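PipY (Synechococcus elongatus, PDB 5NLC) probably takes part in vitamin B6 homeostasis as a pyridoxal 5'-phosphate-binding protein of the YggS/PROSC family, built on a modified TIM barrel. Local coordinates at residues A[9-14]-A[213-218]; A[14-19]-A[200-205]; A[85-90]-A[187-192]; A[149-154]-A[172-177]. One frame throughout, in Å; residues are numbered along the deposited sequence. Where two conformers were deposited one is given.

Followed from the N terminus, the chain offers a worked example of contacts enclosed one within another. Helix 4-14 enters interaction 1, whose partner near the C terminus closes a loop of 198 residues. The turn that follows, sharing Gln14, enters interaction 2 and closes a loop of 180 residues with helix 198-203. Strand 87-91 then meets strand 189-191 in interaction 3, and within that span lies interaction 4, a local link between strand 147-152 and helix 161-181. None of the four cross. Interactions 1 and 2 tie the two ends of the barrel's chain together; interactions 3 and 4 share strand-to-strand bonding in one sheet, and a salt bridge joins interaction 4 to interaction 2.

Interaction 1: A[9-14]-A[213-218]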
loop_
_atom_site.group_PDB
_atom_site.type_symbol
_atom_site.label_atom_id
_atom_site.label_comp_id
_atom_site.label_asym_id
_atom_site.label_seq_id
_atom_site.Cartn_x
_atom_site.Cartn_y
_atom_site.Cartn_z
ATOM N N ALA A 9 -16.503 -9.873 8.642
ATOM C CA ALA A 9 -17.648 -9.121 9.186
ATOM C C ALA A 9 -17.319 -8.329 10.451
ATOM O O ALA A 9 -17.853 -7.201 10.702
ATOM C CB ALA A 9 -18.799 -10.050 9.494
ATOM N N SER A 10 -16.503 -8.954 11.283
ATOM C CA SER A 10 -16.128 -8.376 12.542
ATOM C C SER A 10 -15.226 -7.200 12.294
ATOM O O SER A 10 -15.434 -6.107 12.864
ATOM C CB SER A 10 -15.506 -9.438 13.437
ATOM O OG SER A 10 -15.076 -8.849 14.610
ATOM N N LEU A 11 -14.235 -7.376 11.422
ATOM C CA LEU A 11 -13.369 -6.254 11.073
ATOM C C LEU A 11 -14.094 -5.120 10.424
ATOM O O LEU A 11 -13.927 -3.938 10.837
ATOM C CB LEU A 11 -12.291 -6.704 10.152
ATOM C CG LEU A 11 -11.279 -7.598 10.784
ATOM C CD1 LEU A 11 -10.645 -8.514 9.730
ATOM C CD2 LEU A 11 -10.251 -6.730 11.450
ATOM N N ARG A 12 -14.901 -5.431 9.418
ATOM C CA ARG A 12 -15.647 -4.360 8.747
ATOM C C ARG A 12 -16.566 -3.598 9.739
ATOM O O ARG A 12 -16.765 -2.398 9.569
ATOM C CB ARG A 12 -16.475 -4.890 7.577
ATOM C CG ARG A 12 -15.606 -5.302 6.425
ATOM C CD ARG A 12 -16.460 -5.964 5.340
ATOM N NE ARG A 12 -15.738 -5.957 4.053
ATOM C CZ ARG A 12 -16.259 -6.237 2.845
ATOM N NH1 ARG A 12 -17.552 -6.575 2.692
ATOM N NH2 ARG A 12 -15.455 -6.195 1.774
ATOM N N SER A 13 -17.104 -4.280 10.767
ATOM C CA SER A 13 -17.956 -3.587 11.711
ATOM C C SER A 13 -17.169 -2.558 12.528
ATOM O O SER A 13 -17.763 -1.636 13.050
ATOM C CB SER A 13 -18.731 -4.543 12.609
ATOM O OG SER A 13 -17.850 -5.159 13.535
ATOM N N GLN A 14 -15.860 -2.736 12.653
ATOM C CA GLN A 14 -15.028 -1.806 13.384
ATOM C C GLN A 14 -14.556 -0.633 12.535
ATOM O O GLN A 14 -14.090 0.301 13.087
ATOM C CB GLN A 14 -13.818 -2.499 14.029
ATOM C CG GLN A 14 -14.172 -3.637 14.954
ATOM C CD GLN A 14 -12.972 -4.464 15.360
ATOM O OE1 GLN A 14 -12.886 -5.645 15.040
ATOM N NE2 GLN A 14 -12.051 -3.851 16.072
ATOM N N THR A 213 -3.568 -12.392 9.367
ATOM C CA THR A 213 -4.135 -13.409 10.238
ATOM C C THR A 213 -5.497 -13.080 10.852
ATOM O O THR A 213 -6.387 -13.966 10.901
ATOM C CB THR A 213 -3.052 -13.759 11.268
ATOM O OG1 THR A 213 -2.013 -14.443 10.542
ATOM C CG2 THR A 213 -3.564 -14.657 12.402
ATOM N N GLN A 214 -5.708 -11.837 11.304
ATOM C CA GLN A 214 -7.042 -11.450 11.832
ATOM C C GLN A 214 -8.184 -11.741 10.819
ATOM O O GLN A 214 -9.313 -11.915 11.210
ATOM C CB GLN A 214 -7.115 -9.981 12.233
ATOM C CG GLN A 214 -6.981 -9.667 13.715
ATOM C CD GLN A 214 -7.289 -8.191 14.011
ATOM O OE1 GLN A 214 -6.495 -7.317 13.681
ATOM N NE2 GLN A 214 -8.451 -7.918 14.630
ATOM N N LEU A 215 -7.888 -11.727 9.528
ATOM C CA LEU A 215 -8.873 -12.026 8.490
ATOM C C LEU A 215 -8.889 -13.517 8.092
ATOM O O LEU A 215 -9.957 -14.150 8.005
ATOM C CB LEU A 215 -8.596 -11.134 7.263
ATOM C CG LEU A 215 -9.583 -11.043 6.076
ATOM C CD1 LEU A 215 -9.258 -11.994 4.930
ATOM C CD2 LEU A 215 -11.022 -11.289 6.458
ATOM N N PHE A 216 -7.709 -14.051 7.785
ATOM C CA PHE A 216 -7.604 -15.380 7.233
ATOM C C PHE A 216 -7.520 -16.356 8.378
ATOM O O PHE A 216 -7.449 -15.967 9.556
ATOM C CB PHE A 216 -6.349 -15.510 6.360
ATOM C CG PHE A 216 -6.456 -14.837 4.998
ATOM C CD1 PHE A 216 -7.297 -15.361 3.984
ATOM C CD2 PHE A 216 -5.716 -13.731 4.704
ATOM C CE1 PHE A 216 -7.392 -14.762 2.749
ATOM C CE2 PHE A 216 -5.829 -13.124 3.491
ATOM C CZ PHE A 216 -6.636 -13.658 2.484
ATOM N N GLY A 217 -7.490 -17.635 8.067
ATOM C CA GLY A 217 -7.174 -18.598 9.135
ATOM C C GLY A 217 -5.853 -18.299 9.873
ATOM O O GLY A 217 -5.158 -17.334 9.564
ATOM N N PRO A 218 -5.498 -19.169 10.836
ATOM C CA PRO A 218 -4.109 -19.358 11.245
ATOM C C PRO A 218 -3.204 -19.848 10.094
ATOM O O PRO A 218 -3.566 -20.778 9.364
ATOM C CB PRO A 218 -4.221 -20.429 12.345
ATOM C CG PRO A 218 -5.607 -20.264 12.885
ATOM C CD PRO A 218 -6.428 -19.960 11.665
#
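The carboxamide of Gln214 meets Leu11 at its nitrogen end, with Leu11 CD2 3.8 Å from Gln214 NE2, while Leu215, the other partner of Leu11, sends its own CD1 over one face of the Phe216 ring, 3.7 Å above the plane and over the ring centre. That aromatic ring also stacks with His28. Within 9-14, Leu11 carries the contact, and its two branches divide the work. CD2 takes the amide, the side chains of Leu11 and Gln214 crossing at a slant, and Leu11 CD1 lies 3.9 Å from the backbone Gln214 O and 4.1 Å from both CA and CB of Leu215. A chi1 of -69° sets CG of Leu11 opposite the carbonyl carbon, from where the branches fork over residues 214 and 215.

The amide is not left to apolar company. Gln214 OE1 accepts a hydrogen bond from Trp198 NE1, which probably fixes the rotation of the group, and Gln214 O is bound by Arg7 NH1 of the same helix 4-14. Leu215 continues the apolar layer onto Leu8 and onto Ala23 of strand 20-24. The segment so pinned follows strand 208-211 and starts at Thr213, which with Gly212 binds pyridoxal 5'-phosphate in this protein, although the cofactor is absent from this model; the contact backs the cofactor-binding loop at the C-terminal end of a barrel strand, as in fold type III enzymes.

Interaction 2: A[14-19]-A[200-205]; sequences QLPPSV and LAVAEG
Val202, in the last turn of the short helix 198-203, presses both methyls into the chain that leads from helix 4-14 to strand 20-24. This is the tight part. CG1 of Val202 lies 3.9 Å from Pro16 CD, the two side chains reaching for each other tip to tip, and 4.1 Å from Val19 CG2. Its other methyl, Val202 CG2, takes Leu15, whose CD2 stands 4.0 Å away. Leu15 and Val19, by contrast, each cross the valine at about a right angle. Ile209 of strand 208-211 touches Leu15, Val19 and Val202 alike. Trimmed to an alanine here, the residue is likely to leave Leu15, Pro16 and Val19 facing a gap between turn and helix.

The other side is looser: Pro17 and Ser18, in the middle of the type I turn from Pro16 to Val19, are exposed and make no contact with 200-205, and Ala203 is likewise exposed on the helix. Gly205, at positive phi, ends that helix as the C-prime residue of a Schellman motif, with Ala206 N bonding to Ala201 O and Gly205 N to Val202 O; a helix so terminated packs here on the turn leading into the first barrel strand.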
loop_
_atom_site.group_PDB
_atom_site.type_symbol
_atom_site.label_atom_id
_atom_site.label_comp_id
_atom_site.label_asym_id
_atom_site.label_seq_id
_atom_site.Cartn_x
_atom_site.Cartn_y
_atom_site.Cartn_z
ATOM N N GLN A 14 -15.860 -2.736 12.653
ATOM C CA GLN A 14 -15.028 -1.806 13.384
ATOM C C GLN A 14 -14.556 -0.633 12.535
ATOM O O GLN A 14 -14.090 0.301 13.087
ATOM C CB GLN A 14 -13.818 -2.499 14.029
ATOM C CG GLN A 14 -14.172 -3.637 14.954
ATOM C CD GLN A 14 -12.972 -4.464 15.360
ATOM O OE1 GLN A 14 -12.886 -5.645 15.040
ATOM N NE2 GLN A 14 -12.051 -3.851 16.072
ATOM N N LEU A 15 -14.708 -0.658 11.214
ATOM C CA LEU A 15 -14.100 0.348 10.410
ATOM C C LEU A 15 -15.111 1.373 9.866
ATOM O O LEU A 15 -16.230 1.029 9.529
ATOM C CB LEU A 15 -13.362 -0.295 9.245
ATOM C CG LEU A 15 -12.300 -1.326 9.657
ATOM C CD1 LEU A 15 -11.857 -2.091 8.452
ATOM C CD2 LEU A 15 -11.090 -0.688 10.316
ATOM N N PRO A 16 -14.711 2.627 9.755
ATOM C CA PRO A 16 -15.541 3.607 9.021
ATOM C C PRO A 16 -15.424 3.369 7.508
ATOM O O PRO A 16 -14.461 2.724 7.088
ATOM C CB PRO A 16 -14.930 4.928 9.394
ATOM C CG PRO A 16 -13.532 4.620 9.746
ATOM C CD PRO A 16 -13.478 3.220 10.264
ATOM N N PRO A 17 -16.398 3.837 6.711
ATOM C CA PRO A 17 -16.396 3.621 5.265
ATOM C C PRO A 17 -15.198 4.269 4.610
ATOM O O PRO A 17 -14.845 3.860 3.509
ATOM C CB PRO A 17 -17.654 4.354 4.798
ATOM C CG PRO A 17 -17.788 5.460 5.793
ATOM C CD PRO A 17 -17.493 4.751 7.100
ATOM N N SER A 18 -14.547 5.228 5.287
ATOM C CA SER A 18 -13.347 5.858 4.715
ATOM C C SER A 18 -12.082 4.926 4.661
ATOM O O SER A 18 -11.051 5.261 4.009
ATOM C CB SER A 18 -13.050 7.139 5.488
ATOM O OG SER A 18 -12.561 6.922 6.813
ATOM N N VAL A 19 -12.135 3.792 5.360
ATOM C CA VAL A 19 -10.996 2.876 5.437
ATOM C C VAL A 19 -11.263 1.620 4.615
ATOM O O VAL A 19 -12.258 0.956 4.833
ATOM C CB VAL A 19 -10.735 2.430 6.906
ATOM C CG1 VAL A 19 -9.527 1.493 7.031
ATOM C CG2 VAL A 19 -10.520 3.673 7.771
ATOM N N LEU A 200 -4.638 2.416 15.712
ATOM C CA LEU A 200 -3.995 3.739 15.865
ATOM C C LEU A 200 -4.006 4.452 14.507
ATOM O O LEU A 200 -4.234 5.686 14.426
ATOM C CB LEU A 200 -2.576 3.633 16.349
ATOM C CG LEU A 200 -2.367 2.973 17.710
ATOM C CD1 LEU A 200 -0.873 2.900 18.009
ATOM C CD2 LEU A 200 -3.106 3.660 18.810
ATOM N N ALA A 201 -3.795 3.665 13.443
ATOM C CA ALA A 201 -3.727 4.218 12.081
ATOM C C ALA A 201 -5.067 4.774 11.666
ATOM O O ALA A 201 -5.143 5.917 11.189
ATOM C CB ALA A 201 -3.266 3.149 11.125
ATOM N N VAL A 202 -6.135 4.019 11.908
ATOM C CA VAL A 202 -7.473 4.434 11.561
ATOM C C VAL A 202 -7.827 5.731 12.300
ATOM O O VAL A 202 -8.346 6.666 11.691
ATOM C CB VAL A 202 -8.494 3.337 11.864
ATOM C CG1 VAL A 202 -9.927 3.852 11.825
ATOM C CG2 VAL A 202 -8.292 2.141 10.981
ATOM N N ALA A 203 -7.507 5.813 13.596
ATOM C CA ALA A 203 -7.839 7.022 14.353
ATOM C C ALA A 203 -7.054 8.235 13.802
ATOM O O ALA A 203 -7.480 9.347 14.001
ATOM C CB ALA A 203 -7.525 6.828 15.847
ATOM N N GLU A 204 -5.907 8.019 13.149
ATOM C CA GLU A 204 -5.147 9.103 12.586
ATOM C C GLU A 204 -5.356 9.299 11.079
ATOM O O GLU A 204 -4.617 10.073 10.458
ATOM C CB GLU A 204 -3.691 8.947 12.886
ATOM C CG GLU A 204 -3.341 8.903 14.345
ATOM C CD GLU A 204 -3.731 10.137 15.126
ATOM O OE1 GLU A 204 -3.778 11.224 14.532
ATOM O OE2 GLU A 204 -4.048 9.983 16.327
ATOM N N GLY A 205 -6.370 8.666 10.522
ATOM C CA GLY A 205 -6.861 9.014 9.192
ATOM C C GLY A 205 -6.387 8.073 8.092
ATOM O O GLY A 205 -6.470 8.432 6.912
#

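Interaction 3: A[85-90]-A[187-192]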
loop_
_atom_site.group_PDB
_atom_site.type_symbol
_atom_site.label_atom_id
_atom_site.label_comp_id
_atom_site.label_asym_id
_atom_site.label_seq_id
_atom_site.Cartn_x
_atom_site.Cartn_y
_atom_site.Cartn_z
ATOM N N PHE A 85 0.437 -5.824 -10.619
ATOM C CA PHE A 85 -0.208 -5.173 -9.495
ATOM C C PHE A 85 -1.003 -3.970 -9.968
ATOM O O PHE A 85 -0.581 -3.209 -10.830
ATOM C CB PHE A 85 0.843 -4.803 -8.458
ATOM C CG PHE A 85 1.374 -6.021 -7.693
ATOM C CD1 PHE A 85 0.712 -6.483 -6.575
ATOM C CD2 PHE A 85 2.498 -6.662 -8.100
ATOM C CE1 PHE A 85 1.153 -7.603 -5.888
ATOM C CE2 PHE A 85 2.978 -7.778 -7.445
ATOM C CZ PHE A 85 2.313 -8.255 -6.325
ATOM N N ASP A 86 -2.110 -3.725 -9.333
ATOM C CA ASP A 86 -2.927 -2.531 -9.531
ATOM C C ASP A 86 -2.391 -1.326 -8.705
ATOM O O ASP A 86 -2.412 -0.202 -9.174
ATOM C CB ASP A 86 -4.369 -2.892 -9.106
ATOM C CG ASP A 86 -4.915 -4.050 -9.928
ATOM O OD1 ASP A 86 -4.953 -3.822 -11.165
ATOM O OD2 ASP A 86 -5.147 -5.164 -9.387
ATOM N N TRP A 87 -1.945 -1.610 -7.493
ATOM C CA TRP A 87 -1.388 -0.680 -6.531
ATOM C C TRP A 87 -0.014 -1.138 -6.109
ATOM O O TRP A 87 0.200 -2.362 -5.801
ATOM C CB TRP A 87 -2.218 -0.603 -5.226
ATOM C CG TRP A 87 -3.471 0.194 -5.337
ATOM C CD1 TRP A 87 -4.616 -0.230 -5.867
ATOM C CD2 TRP A 87 -3.703 1.541 -4.896
ATOM N NE1 TRP A 87 -5.565 0.757 -5.836
ATOM C CE2 TRP A 87 -5.032 1.850 -5.219
ATOM C CE3 TRP A 87 -2.915 2.515 -4.282
ATOM C CZ2 TRP A 87 -5.592 3.117 -4.996
ATOM C CZ3 TRP A 87 -3.505 3.757 -3.982
ATOM C CH2 TRP A 87 -4.786 4.057 -4.396
ATOM N N ILE A 88 0.908 -0.177 -6.041
ATOM C CA ILE A 88 2.232 -0.431 -5.491
ATOM C C ILE A 88 2.437 0.567 -4.374
ATOM O O ILE A 88 2.502 1.769 -4.642
ATOM C CB ILE A 88 3.330 -0.306 -6.580
ATOM C CG1 ILE A 88 3.056 -1.260 -7.714
ATOM C CG2 ILE A 88 4.702 -0.462 -5.920
ATOM C CD1 ILE A 88 3.938 -1.054 -8.921
ATOM N N HIS A 89 2.498 0.084 -3.116
ATOM C CA HIS A 89 2.550 0.984 -1.936
ATOM C C HIS A 89 3.940 1.403 -1.531
ATOM O O HIS A 89 4.093 2.350 -0.783
ATOM C CB HIS A 89 1.849 0.338 -0.737
ATOM C CG HIS A 89 0.384 0.139 -0.943
ATOM N ND1 HIS A 89 -0.552 0.774 -0.158
ATOM C CD2 HIS A 89 -0.319 -0.626 -1.830
ATOM C CE1 HIS A 89 -1.765 0.402 -0.548
ATOM N NE2 HIS A 89 -1.658 -0.453 -1.549
ATOM N N SER A 90 4.983 0.769 -2.040
ATOM C CA SER A 90 6.282 0.873 -1.464
ATOM C C SER A 90 7.189 1.648 -2.369
ATOM O O SER A 90 8.349 1.274 -2.579
ATOM C CB SER A 90 6.829 -0.531 -1.267
ATOM O OG SER A 90 6.689 -1.321 -2.466
ATOM N N LEU A 187 -3.368 13.245 -4.043
ATOM C CA LEU A 187 -2.796 12.670 -2.826
ATOM C C LEU A 187 -3.763 12.368 -1.712
ATOM O O LEU A 187 -3.528 12.775 -0.617
ATOM C CB LEU A 187 -1.658 13.499 -2.237
ATOM C CG LEU A 187 -0.330 13.606 -2.920
ATOM C CD1 LEU A 187 0.563 14.462 -2.064
ATOM C CD2 LEU A 187 0.323 12.239 -3.137
ATOM N N THR A 188 -4.762 11.541 -1.987
ATOM C CA THR A 188 -5.895 11.370 -1.091
ATOM C C THR A 188 -5.698 10.190 -0.114
ATOM O O THR A 188 -6.499 10.039 0.784
ATOM C CB THR A 188 -7.200 11.101 -1.899
ATOM O OG1 THR A 188 -7.041 9.935 -2.749
ATOM C CG2 THR A 188 -7.571 12.295 -2.770
ATOM N N GLU A 189 -4.675 9.362 -0.281
ATOM C CA GLU A 189 -4.590 8.088 0.473
ATOM C C GLU A 189 -3.497 8.136 1.520
ATOM O O GLU A 189 -2.469 8.711 1.308
ATOM C CB GLU A 189 -4.270 6.878 -0.442
ATOM C CG GLU A 189 -5.241 6.712 -1.612
ATOM C CD GLU A 189 -6.691 6.660 -1.186
ATOM O OE1 GLU A 189 -7.023 6.060 -0.145
ATOM O OE2 GLU A 189 -7.514 7.315 -1.845
ATOM N N LEU A 190 -3.733 7.424 2.598
ATOM C CA LEU A 190 -2.745 7.159 3.623
ATOM C C LEU A 190 -2.708 5.657 3.888
ATOM O O LEU A 190 -3.643 5.110 4.480
ATOM C CB LEU A 190 -3.124 7.923 4.893
ATOM C CG LEU A 190 -2.827 9.410 4.946
ATOM C CD1 LEU A 190 -3.444 10.054 6.192
ATOM C CD2 LEU A 190 -1.366 9.746 4.761
ATOM N N SER A 191 -1.626 5.031 3.466
ATOM C CA SER A 191 -1.426 3.609 3.541
ATOM C C SER A 191 -0.579 3.387 4.817
ATOM O O SER A 191 0.597 3.567 4.800
ATOM C CB SER A 191 -0.699 3.065 2.322
ATOM O OG SER A 191 -0.614 1.662 2.538
ATOM N N MET A 192 -1.232 3.112 5.924
ATOM C CA MET A 192 -0.599 3.004 7.237
ATOM C C MET A 192 -1.521 2.125 8.112
ATOM O O MET A 192 -2.716 2.215 7.990
ATOM C CB MET A 192 -0.362 4.387 7.900
ATOM C CG MET A 192 -1.583 5.299 8.073
ATOM S SD MET A 192 -1.153 7.005 8.594
ATOM C CE MET A 192 -2.725 7.696 9.013
#
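His89 and Ser191 are the closest backbone pair, their CA atoms 7.3 Å apart, on strands 87-91 and 189-191; the two strands are not neighbours, since 112-116 and 147-152 stand between them in the parallel sheet, and their side chains meet across the barrel interior. One polar bond joins them, between His89 ND1 and Ser191 OG at 2.8 Å and 141°; either atom could supply the proton. The hydroxyl comes to the edge of the imidazole, near its plane, because Ser191 swings OG trans to its own amide nitrogen (chi1 -179°). Both ring nitrogens of His89 are engaged, NE2 binding His68 ND1, and the ring also meets Trp208 edge-to-face. A leucine in place of His89 would probably leave the buried Ser191 hydroxyl and His68 ND1 each without this partner.

Two residues earlier on both strands, Trp87 CH2 lies 3.9 Å from Glu189 CG. The bent Glu189 chain crosses the indole at about a right angle, and the ring and carboxylate planes stand 80° apart. Glu189 OE1 bonds to Thr207 OG1, while Glu189 OE2 is met by Thr188 OG1 at 2.8 Å from above the carboxylate plane, so both oxygens are held. Ser191 comes within about 4 Å, side chain to side chain, of Arg210, a pyridoxal 5'-phosphate-binding residue; the whole forms part of the interior of the modified TIM barrel, beside the cofactor site.

Interaction 4: A[149-154]-A[172-177]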
loop_
_atom_site.group_PDB
_atom_site.type_symbol
_atom_site.label_atom_id
_atom_site.label_comp_id
_atom_site.label_asym_id
_atom_site.label_seq_id
_atom_site.Cartn_x
_atom_site.Cartn_y
_atom_site.Cartn_z
ATOM N N ARG A 149 -1.069 8.437 -5.522
ATOM C CA ARG A 149 -2.327 8.677 -4.820
ATOM C C ARG A 149 -2.154 8.936 -3.338
ATOM O O ARG A 149 -3.138 9.268 -2.664
ATOM C CB ARG A 149 -3.234 7.432 -4.990
ATOM C CG ARG A 149 -3.653 7.187 -6.434
ATOM C CD ARG A 149 -4.364 8.368 -7.080
ATOM N NE ARG A 149 -5.487 8.749 -6.259
ATOM C CZ ARG A 149 -6.614 8.034 -6.147
ATOM N NH1 ARG A 149 -7.567 8.500 -5.326
ATOM N NH2 ARG A 149 -6.817 6.880 -6.860
ATOM N N GLY A 150 -0.947 8.832 -2.838
ATOM C CA GLY A 150 -0.731 9.056 -1.372
ATOM C C GLY A 150 0.579 8.622 -0.811
ATOM O O GLY A 150 1.499 8.472 -1.538
ATOM N N LEU A 151 0.630 8.454 0.547
ATOM C CA LEU A 151 1.818 8.119 1.263
ATOM C C LEU A 151 1.615 6.798 1.973
ATOM O O LEU A 151 0.474 6.521 2.383
ATOM C CB LEU A 151 2.153 9.161 2.352
ATOM C CG LEU A 151 2.414 10.566 1.920
ATOM C CD1 LEU A 151 2.963 11.312 3.146
ATOM C CD2 LEU A 151 3.399 10.605 0.767
ATOM N N MET A 152 2.687 6.009 2.054
ATOM C CA MET A 152 2.753 4.846 2.906
ATOM C C MET A 152 3.753 5.130 4.049
ATOM O O MET A 152 4.839 5.552 3.818
ATOM C CB MET A 152 3.181 3.598 2.154
ATOM C CG MET A 152 3.197 2.319 3.005
ATOM S SD MET A 152 3.850 0.863 2.202
ATOM C CE MET A 152 2.870 -0.387 3.008
ATOM N N VAL A 153 3.341 4.871 5.294
ATOM C CA VAL A 153 4.234 4.979 6.437
ATOM C C VAL A 153 4.201 3.698 7.261
ATOM O O VAL A 153 3.101 3.214 7.572
ATOM C CB VAL A 153 3.773 6.190 7.254
ATOM C CG1 VAL A 153 4.404 6.226 8.572
ATOM C CG2 VAL A 153 4.159 7.448 6.502
ATOM N N ILE A 154 5.375 3.119 7.551
ATOM C CA ILE A 154 5.469 1.885 8.301
ATOM C C ILE A 154 6.296 2.210 9.539
ATOM O O ILE A 154 7.415 2.735 9.427
ATOM C CB ILE A 154 6.181 0.767 7.513
ATOM C CG1 ILE A 154 5.533 0.607 6.111
ATOM C CG2 ILE A 154 6.284 -0.468 8.381
ATOM C CD1 ILE A 154 6.194 -0.465 5.275
ATOM N N ARG A 172 -0.200 12.001 8.389
ATOM C CA ARG A 172 -1.391 12.701 7.952
ATOM C C ARG A 172 -1.125 14.166 7.710
ATOM O O ARG A 172 -1.515 14.715 6.676
ATOM C CB ARG A 172 -2.540 12.534 8.973
ATOM C CG ARG A 172 -3.774 13.289 8.541
ATOM C CD ARG A 172 -4.910 13.329 9.568
ATOM N NE ARG A 172 -4.505 14.144 10.710
ATOM C CZ ARG A 172 -4.076 13.678 11.868
ATOM N NH1 ARG A 172 -4.006 12.368 12.117
ATOM N NH2 ARG A 172 -3.738 14.546 12.836
ATOM N N THR A 173 -0.436 14.783 8.652
ATOM C CA THR A 173 -0.100 16.182 8.576
ATOM C C THR A 173 0.758 16.531 7.354
ATOM O O THR A 173 0.449 17.431 6.559
ATOM C CB THR A 173 0.496 16.590 9.947
ATOM O OG1 THR A 173 -0.552 16.437 10.922
ATOM C CG2 THR A 173 0.861 18.015 9.942
ATOM N N PHE A 174 1.821 15.778 7.179
ATOM C CA PHE A 174 2.725 15.937 6.045
ATOM C C PHE A 174 2.036 15.685 4.691
ATOM O O PHE A 174 2.283 16.447 3.794
ATOM C CB PHE A 174 3.902 15.002 6.237
ATOM C CG PHE A 174 5.008 15.143 5.249
ATOM C CD1 PHE A 174 5.447 16.385 4.793
ATOM C CD2 PHE A 174 5.691 13.993 4.836
ATOM C CE1 PHE A 174 6.513 16.495 3.924
ATOM C CE2 PHE A 174 6.773 14.095 3.984
ATOM C CZ PHE A 174 7.211 15.340 3.542
ATOM N N ALA A 175 1.195 14.640 4.583
ATOM C CA ALA A 175 0.471 14.379 3.343
ATOM C C ALA A 175 -0.384 15.585 2.979
ATOM O O ALA A 175 -0.427 15.972 1.782
ATOM C CB ALA A 175 -0.352 13.094 3.377
ATOM N N ALA A 176 -1.027 16.208 3.969
ATOM C CA ALA A 176 -1.818 17.405 3.656
ATOM C C ALA A 176 -0.892 18.543 3.185
ATOM O O ALA A 176 -1.202 19.280 2.216
ATOM C CB ALA A 176 -2.645 17.812 4.872
ATOM N N GLU A 177 0.263 18.698 3.819
ATOM C CA GLU A 177 1.206 19.679 3.299
ATOM C C GLU A 177 1.652 19.375 1.886
ATOM O O GLU A 177 1.765 20.283 1.091
ATOM C CB GLU A 177 2.466 19.796 4.142
ATOM C CG GLU A 177 2.237 20.522 5.414
ATOM C CD GLU A 177 1.633 21.939 5.218
ATOM O OE1 GLU A 177 0.543 22.201 5.814
ATOM O OE2 GLU A 177 2.215 22.717 4.440
#
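Leu151 of strand 147-152 packs on Ala175 and Phe174 of helix 161-181, and this is the inner contact of a beta-alpha-beta unit whose second strand is 189-191. One methyl does most of the touching: Leu151 CD1 lies 3.8 Å from Ala175 CB and 4.2 Å from Phe174 CD2, meeting the phenyl ring obliquely. CG of Leu151 follows behind, 4.0 Å from Ala175 CB. The small alanine lets helix and strand come close, with CA atoms of Leu151 and Ala175 6.7 Å apart. A chi1 of -173° carries the Phe174 ring away from its own backbone N, where CD2 can meet Leu151 CD1.

Further out, Leu151 is enclosed by Leu115 of strand 112-116, by Leu133 of helix 130-141 and by Leu178 from the next turn of its partner helix, while Phe174 also leans on Val117, Leu119 and Pro130. The strand itself is held by backbone bonding to both neighbours in the sheet, 112-116 and 189-191; on the latter side Ser191 N probably bonds to Leu151 O. Val153, next but one along the chain, adds packing against Leu167 and Ala171 of the helix. Just after helix 198-203, Glu204 OE1 forms a salt bridge with Arg172 NH1.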